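Local coordinates for protein cytosolic IMP-GMP specific 5'-nucleotidase (Legionella pneumophila subsp. pneumophila, PDB 4OHF) that probably hydrolyses purine nucleoside 5'-monophosphates such as IMP and GMP, with a magnesium ion bound in its HAD-like core, at residues B[175-180]-B[213-218]; B[219-224]-B[232-237]. All coordinates share one frame; numbering follows the deposited sequence.

Contact 1 of 2, residues B[175-180]-B[213-218]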
loop_
_atom_site.group_PDB
_atom_site.type_symbol
_atom_site.label_atom_id
_atom_site.label_comp_id
_atom_site.label_asym_id
_atom_site.label_seq_id
_atom_site.Cartn_x
_atom_site.Cartn_y
_atom_site.Cartn_z
ATOM N N ASN B 175 9.512 29.096 -25.275
ATOM C CA ASN B 175 9.554 30.254 -26.161
ATOM C C ASN B 175 10.466 31.353 -25.643
ATOM O O ASN B 175 11.202 31.969 -26.415
ATOM C CB ASN B 175 8.144 30.809 -26.396
ATOM C CG ASN B 175 7.283 29.891 -27.267
ATOM O OD1 ASN B 175 7.790 28.979 -27.936
ATOM N ND2 ASN B 175 5.975 30.143 -27.273
ATOM N N ILE B 176 10.421 31.598 -24.339
ATOM C CA ILE B 176 11.260 32.622 -23.750
ATOM C C ILE B 176 12.747 32.287 -23.862
ATOM O O ILE B 176 13.551 33.166 -24.168
ATOM C CB ILE B 176 10.922 32.856 -22.268
ATOM C CG1 ILE B 176 9.539 33.483 -22.145
ATOM C CG2 ILE B 176 11.945 33.783 -21.648
ATOM C CD1 ILE B 176 9.124 33.765 -20.722
ATOM N N ILE B 177 13.135 31.034 -23.620
ATOM C CA ILE B 177 14.556 30.720 -23.732
ATOM C C ILE B 177 14.971 30.681 -25.205
ATOM O O ILE B 177 16.115 30.976 -25.532
ATOM C CB ILE B 177 14.966 29.387 -23.000
ATOM C CG1 ILE B 177 14.755 28.191 -23.900
ATOM C CG2 ILE B 177 14.221 29.232 -21.700
ATOM C CD1 ILE B 177 15.990 27.838 -24.673
ATOM N N ILE B 178 14.046 30.339 -26.096
ATOM C CA ILE B 178 14.363 30.309 -27.525
ATOM C C ILE B 178 14.674 31.723 -28.002
ATOM O O ILE B 178 15.616 31.943 -28.753
ATOM C CB ILE B 178 13.191 29.767 -28.377
ATOM C CG1 ILE B 178 13.040 28.258 -28.182
ATOM C CG2 ILE B 178 13.445 30.048 -29.834
ATOM C CD1 ILE B 178 11.900 27.640 -29.003
ATOM N N LYS B 179 13.876 32.686 -27.552
ATOM C CA LYS B 179 14.071 34.072 -27.946
ATOM C C LYS B 179 15.241 34.716 -27.217
ATOM O O LYS B 179 15.521 35.898 -27.407
ATOM C CB LYS B 179 12.820 34.891 -27.649
ATOM C CG LYS B 179 12.634 35.209 -26.168
ATOM C CD LYS B 179 11.829 36.496 -25.936
ATOM C CE LYS B 179 12.591 37.720 -26.422
ATOM N NZ LYS B 179 11.868 38.976 -26.114
ATOM N N ASN B 180 15.923 33.949 -26.377
ATOM C CA ASN B 180 17.036 34.499 -25.613
ATOM C C ASN B 180 18.148 33.502 -25.352
ATOM O O ASN B 180 18.818 33.565 -24.325
ATOM C CB ASN B 180 16.518 35.026 -24.284
ATOM C CG ASN B 180 16.829 36.473 -24.089
ATOM O OD1 ASN B 180 17.992 36.891 -24.206
ATOM N ND2 ASN B 180 15.799 37.264 -23.793
ATOM N N TYR B 213 10.720 17.618 -30.433
ATOM C CA TYR B 213 11.719 17.721 -31.484
ATOM C C TYR B 213 11.962 19.111 -32.056
ATOM O O TYR B 213 13.110 19.501 -32.272
ATOM C CB TYR B 213 11.380 16.752 -32.613
ATOM C CG TYR B 213 12.411 16.719 -33.726
ATOM C CD1 TYR B 213 13.746 16.395 -33.466
ATOM C CD2 TYR B 213 12.044 16.990 -35.041
ATOM C CE1 TYR B 213 14.675 16.343 -34.481
ATOM C CE2 TYR B 213 12.973 16.941 -36.068
ATOM C CZ TYR B 213 14.280 16.623 -35.787
ATOM O OH TYR B 213 15.200 16.643 -36.809
ATOM N N SER B 214 10.896 19.857 -32.316
ATOM C CA SER B 214 11.060 21.195 -32.877
ATOM C C SER B 214 12.014 22.027 -32.015
ATOM O O SER B 214 12.846 22.774 -32.530
ATOM C CB SER B 214 9.699 21.896 -32.992
ATOM O OG SER B 214 9.091 22.088 -31.721
ATOM N N TYR B 215 11.899 21.870 -30.699
ATOM C CA TYR B 215 12.735 22.596 -29.748
ATOM C C TYR B 215 14.139 22.002 -29.663
ATOM O O TYR B 215 15.116 22.738 -29.553
ATOM C CB TYR B 215 12.080 22.577 -28.365
ATOM C CG TYR B 215 12.891 23.234 -27.276
ATOM C CD1 TYR B 215 12.939 24.618 -27.148
ATOM C CD2 TYR B 215 13.606 22.464 -26.365
ATOM C CE1 TYR B 215 13.677 25.218 -26.132
ATOM C CE2 TYR B 215 14.347 23.054 -25.350
ATOM C CZ TYR B 215 14.379 24.434 -25.237
ATOM O OH TYR B 215 15.122 25.017 -24.231
ATOM N N SER B 216 14.236 20.679 -29.722
ATOM C CA SER B 216 15.527 20.010 -29.643
ATOM C C SER B 216 16.387 20.271 -30.854
ATOM O O SER B 216 17.606 20.355 -30.750
ATOM C CB SER B 216 15.351 18.499 -29.505
ATOM O OG SER B 216 14.530 18.203 -28.399
ATOM N N LYS B 217 15.752 20.374 -32.013
ATOM C CA LYS B 217 16.477 20.612 -33.254
ATOM C C LYS B 217 17.129 21.982 -33.212
ATOM O O LYS B 217 18.264 22.147 -33.656
ATOM C CB LYS B 217 15.525 20.509 -34.456
ATOM C CG LYS B 217 16.240 20.269 -35.778
ATOM C CD LYS B 217 15.288 19.887 -36.909
ATOM C CE LYS B 217 14.420 21.060 -37.340
ATOM N NZ LYS B 217 13.613 20.737 -38.552
ATOM N N LEU B 218 16.406 22.954 -32.658
ATOM C CA LEU B 218 16.894 24.325 -32.532
ATOM C C LEU B 218 18.074 24.393 -31.561
ATOM O O LEU B 218 19.176 24.842 -31.908
ATOM C CB LEU B 218 15.788 25.209 -31.993
ATOM C CG LEU B 218 15.747 26.667 -32.425
ATOM C CD1 LEU B 218 14.887 27.396 -31.405
ATOM C CD2 LEU B 218 17.126 27.289 -32.516
#
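Tyr-215 reaches from helix 213-224 to Ile-177 and Ile-178 at the end of helix 172-178. From CB, the ring is sent across the gap because CG lies anti to the backbone N (chi1 177°). The first ring atom to meet the other helix is CD1, 3.7 Å from Ile-178 CD1. Next along the same edge, CE1 lies 3.7 Å from Ile-178 CG1 and 3.8 Å from Ile-177 CD1. Further out, CZ lies 3.8 Å from Ile-177 CD1, and at the tip OH lies against CG1 and CD1 of that residue. Both isoleucines thus sit at the ring's edge, near its plane; Ile-178 runs past the ring in the opposite direction, whereas Ile-177 crosses it at about a right angle. Beside them, Ile-178 CG2 packs on Leu-218 CD1. The ring has other partners as well: Lys-174, also on helix 172-178, makes a cation-pi contact with it, and the hydroxyl is hydrogen-bonded to the hydroxyl of Tyr-31. Apolar packing at the ring edge and the cation-pi contact of Lys-174 thus both join the helices, while the buried phenol oxygen is satisfied by Tyr-31.

Contact 2 of 2, residues B[219-224]-B[232-237]; sequences LLDYAL and EHWQGL
Leu-220 and Trp-234 meet at about a right angle, with the aliphatic chain standing over the flat indole. CB of Leu-220 lies 3.9 Å from the centroid of the six-membered ring and only 5° off its normal, a CH-pi contact centred on the face. From there the side chain runs on toward the outer edge of the benzo ring, where CD1 meets CZ3 and CH2. Asp-221 takes the pyrrole end. Its backbone N lies over the same face, displaced toward the rim; its CA is 3.8 Å from Trp-234 CD1 and its CB 3.9 Å from NE1. The carboxylate plane is turned 38° from the indole; Asp-221 meets the tryptophan mainly through its backbone and CB, while OD2 is hydrogen-bonded to Ser-225 OG. With chi1 at 63°, Trp-234 CG sits between its own backbone N and carbonyl carbon, and the indole is laid along the helix flank. The amide carbon CD of Gln-235 lies over the opposite face, so the ring is held between helix 213-224 and the side chain of its own sequence neighbour. One turn further along the helix, Leu-224 meets Trp-234 CB through its own CB and Leu-237 through CD1, while Val-192 and Ile-199 of helix 189-200 extend this apolar patch. The arrangement belongs to a beta-alpha-beta crossover of the HAD core: helix 213-224 connects the adjacent parallel strands 204-208 and 240-243, and through Trp-234 the loop leading to the second strand packs against that helix.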
loop_
_atom_site.group_PDB
_atom_site.type_symbol
_atom_site.label_atom_id
_atom_site.label_comp_id
_atom_site.label_asym_id
_atom_site.label_seq_id
_atom_site.Cartn_x
_atom_site.Cartn_y
_atom_site.Cartn_z
ATOM N N LEU B 219 17.831 23.937 -30.336
ATOM C CA LEU B 219 18.834 23.964 -29.288
ATOM C C LEU B 219 20.098 23.155 -29.596
ATOM O O LEU B 219 21.212 23.597 -29.311
ATOM C CB LEU B 219 18.216 23.473 -27.984
ATOM C CG LEU B 219 18.931 23.958 -26.724
ATOM C CD1 LEU B 219 18.565 25.411 -26.462
ATOM C CD2 LEU B 219 18.519 23.098 -25.544
ATOM N N LEU B 220 19.934 21.968 -30.169
ATOM C CA LEU B 220 21.089 21.142 -30.489
ATOM C C LEU B 220 21.951 21.838 -31.518
ATOM O O LEU B 220 23.178 21.842 -31.417
ATOM C CB LEU B 220 20.653 19.772 -31.008
ATOM C CG LEU B 220 20.140 18.803 -29.938
ATOM C CD1 LEU B 220 19.611 17.535 -30.585
ATOM C CD2 LEU B 220 21.260 18.476 -28.981
ATOM N N ASP B 221 21.299 22.430 -32.509
ATOM C CA ASP B 221 21.981 23.169 -33.563
ATOM C C ASP B 221 22.716 24.354 -32.942
ATOM O O ASP B 221 23.916 24.496 -33.119
ATOM C CB ASP B 221 20.948 23.668 -34.570
ATOM C CG ASP B 221 21.568 24.151 -35.868
ATOM O OD1 ASP B 221 20.803 24.584 -36.748
ATOM O OD2 ASP B 221 22.803 24.094 -36.017
ATOM N N TYR B 222 21.992 25.192 -32.202
ATOM C CA TYR B 222 22.582 26.362 -31.561
ATOM C C TYR B 222 23.808 26.049 -30.697
ATOM O O TYR B 222 24.809 26.774 -30.742
ATOM C CB TYR B 222 21.531 27.084 -30.696
ATOM C CG TYR B 222 22.082 28.254 -29.899
ATOM C CD1 TYR B 222 22.230 29.519 -30.478
ATOM C CD2 TYR B 222 22.497 28.087 -28.583
ATOM C CE1 TYR B 222 22.781 30.587 -29.758
ATOM C CE2 TYR B 222 23.046 29.140 -27.858
ATOM C CZ TYR B 222 23.190 30.391 -28.449
ATOM O OH TYR B 222 23.752 31.433 -27.731
ATOM N N ALA B 223 23.740 24.972 -29.920
ATOM C CA ALA B 223 24.833 24.630 -29.012
ATOM C C ALA B 223 25.928 23.672 -29.483
ATOM O O ALA B 223 26.975 23.584 -28.844
ATOM C CB ALA B 223 24.252 24.129 -27.693
ATOM N N LEU B 224 25.717 22.960 -30.581
ATOM C CA LEU B 224 26.741 22.030 -31.043
ATOM C C LEU B 224 27.393 22.405 -32.376
ATOM O O LEU B 224 28.613 22.326 -32.535
ATOM C CB LEU B 224 26.156 20.619 -31.146
ATOM C CG LEU B 224 25.504 20.066 -29.881
ATOM C CD1 LEU B 224 24.933 18.707 -30.162
ATOM C CD2 LEU B 224 26.523 19.997 -28.759
ATOM N N GLU B 232 30.066 19.048 -41.627
ATOM C CA GLU B 232 29.497 18.125 -40.647
ATOM C C GLU B 232 28.113 18.588 -40.187
ATOM O O GLU B 232 27.754 19.747 -40.356
ATOM C CB GLU B 232 30.438 17.983 -39.439
ATOM C CG GLU B 232 31.587 16.998 -39.654
ATOM C CD GLU B 232 32.530 16.895 -38.459
ATOM O OE1 GLU B 232 33.388 15.985 -38.455
ATOM O OE2 GLU B 232 32.426 17.721 -37.530
ATOM N N HIS B 233 27.339 17.665 -39.623
ATOM C CA HIS B 233 25.997 17.960 -39.132
ATOM C C HIS B 233 25.865 17.386 -37.739
ATOM O O HIS B 233 26.244 16.243 -37.515
ATOM C CB HIS B 233 24.974 17.321 -40.055
ATOM C CG HIS B 233 25.024 17.854 -41.447
ATOM N ND1 HIS B 233 24.406 19.032 -41.815
ATOM C CD2 HIS B 233 25.676 17.411 -42.546
ATOM C CE1 HIS B 233 24.676 19.289 -43.081
ATOM N NE2 HIS B 233 25.445 18.322 -43.547
ATOM N N TRP B 234 25.319 18.158 -36.802
ATOM C CA TRP B 234 25.205 17.656 -35.438
ATOM C C TRP B 234 24.524 16.310 -35.368
ATOM O O TRP B 234 24.812 15.520 -34.483
ATOM C CB TRP B 234 24.477 18.650 -34.525
ATOM C CG TRP B 234 23.052 18.936 -34.879
ATOM C CD1 TRP B 234 22.581 20.011 -35.572
ATOM C CD2 TRP B 234 21.907 18.160 -34.516
ATOM N NE1 TRP B 234 21.211 19.957 -35.659
ATOM C CE2 TRP B 234 20.772 18.828 -35.017
ATOM C CE3 TRP B 234 21.728 16.963 -33.814
ATOM C CZ2 TRP B 234 19.476 18.339 -34.840
ATOM C CZ3 TRP B 234 20.438 16.477 -33.641
ATOM C CH2 TRP B 234 19.331 17.167 -34.151
ATOM N N GLN B 235 23.636 16.044 -36.315
ATOM C CA GLN B 235 22.909 14.787 -36.345
ATOM C C GLN B 235 23.813 13.558 -36.478
ATOM O O GLN B 235 23.416 12.451 -36.111
ATOM C CB GLN B 235 21.914 14.784 -37.504
ATOM C CG GLN B 235 20.750 15.737 -37.372
ATOM C CD GLN B 235 21.075 17.146 -37.800
ATOM O OE1 GLN B 235 20.180 17.941 -38.011
ATOM N NE2 GLN B 235 22.359 17.465 -37.923
ATOM N N GLY B 236 25.011 13.748 -37.030
ATOM C CA GLY B 236 25.937 12.636 -37.200
ATOM C C GLY B 236 26.515 12.172 -35.870
ATOM O O GLY B 236 27.045 11.063 -35.752
ATOM N N LEU B 237 26.408 13.034 -34.865
ATOM C CA LEU B 237 26.895 12.728 -33.536
ATOM C C LEU B 237 25.972 11.739 -32.830
ATOM O O LEU B 237 26.404 10.990 -31.952
ATOM C CB LEU B 237 26.975 14.010 -32.712
ATOM C CG LEU B 237 28.021 15.051 -33.107
ATOM C CD1 LEU B 237 27.824 16.307 -32.280
ATOM C CD2 LEU B 237 29.412 14.478 -32.891
#

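Contacts 1 and 2 follow one another along helix 213-224, the first on its opening turns and the second on its closing ones, with centres 14 Å apart. They also touch directly: Lys-217 CG lies 3.9 Å from Trp-234 CZ2, and Ile-177 CD1 lies 4.0 Å from Leu-219 CD1. One helix thus receives helix 172-178 and the loop leading to strand 240-243. Their common landmark is helix 24-28, which carries the magnesium ligand Asp-25. The Tyr-215 side chain comes within about 4 Å of that of Asp-25 and about 10 Å of the magnesium, whereas the Leu-220 side chain is about 8 Å from that of Asp-25 and about 11 Å from the magnesium ion. Neither contact supplies a ligand to the metal.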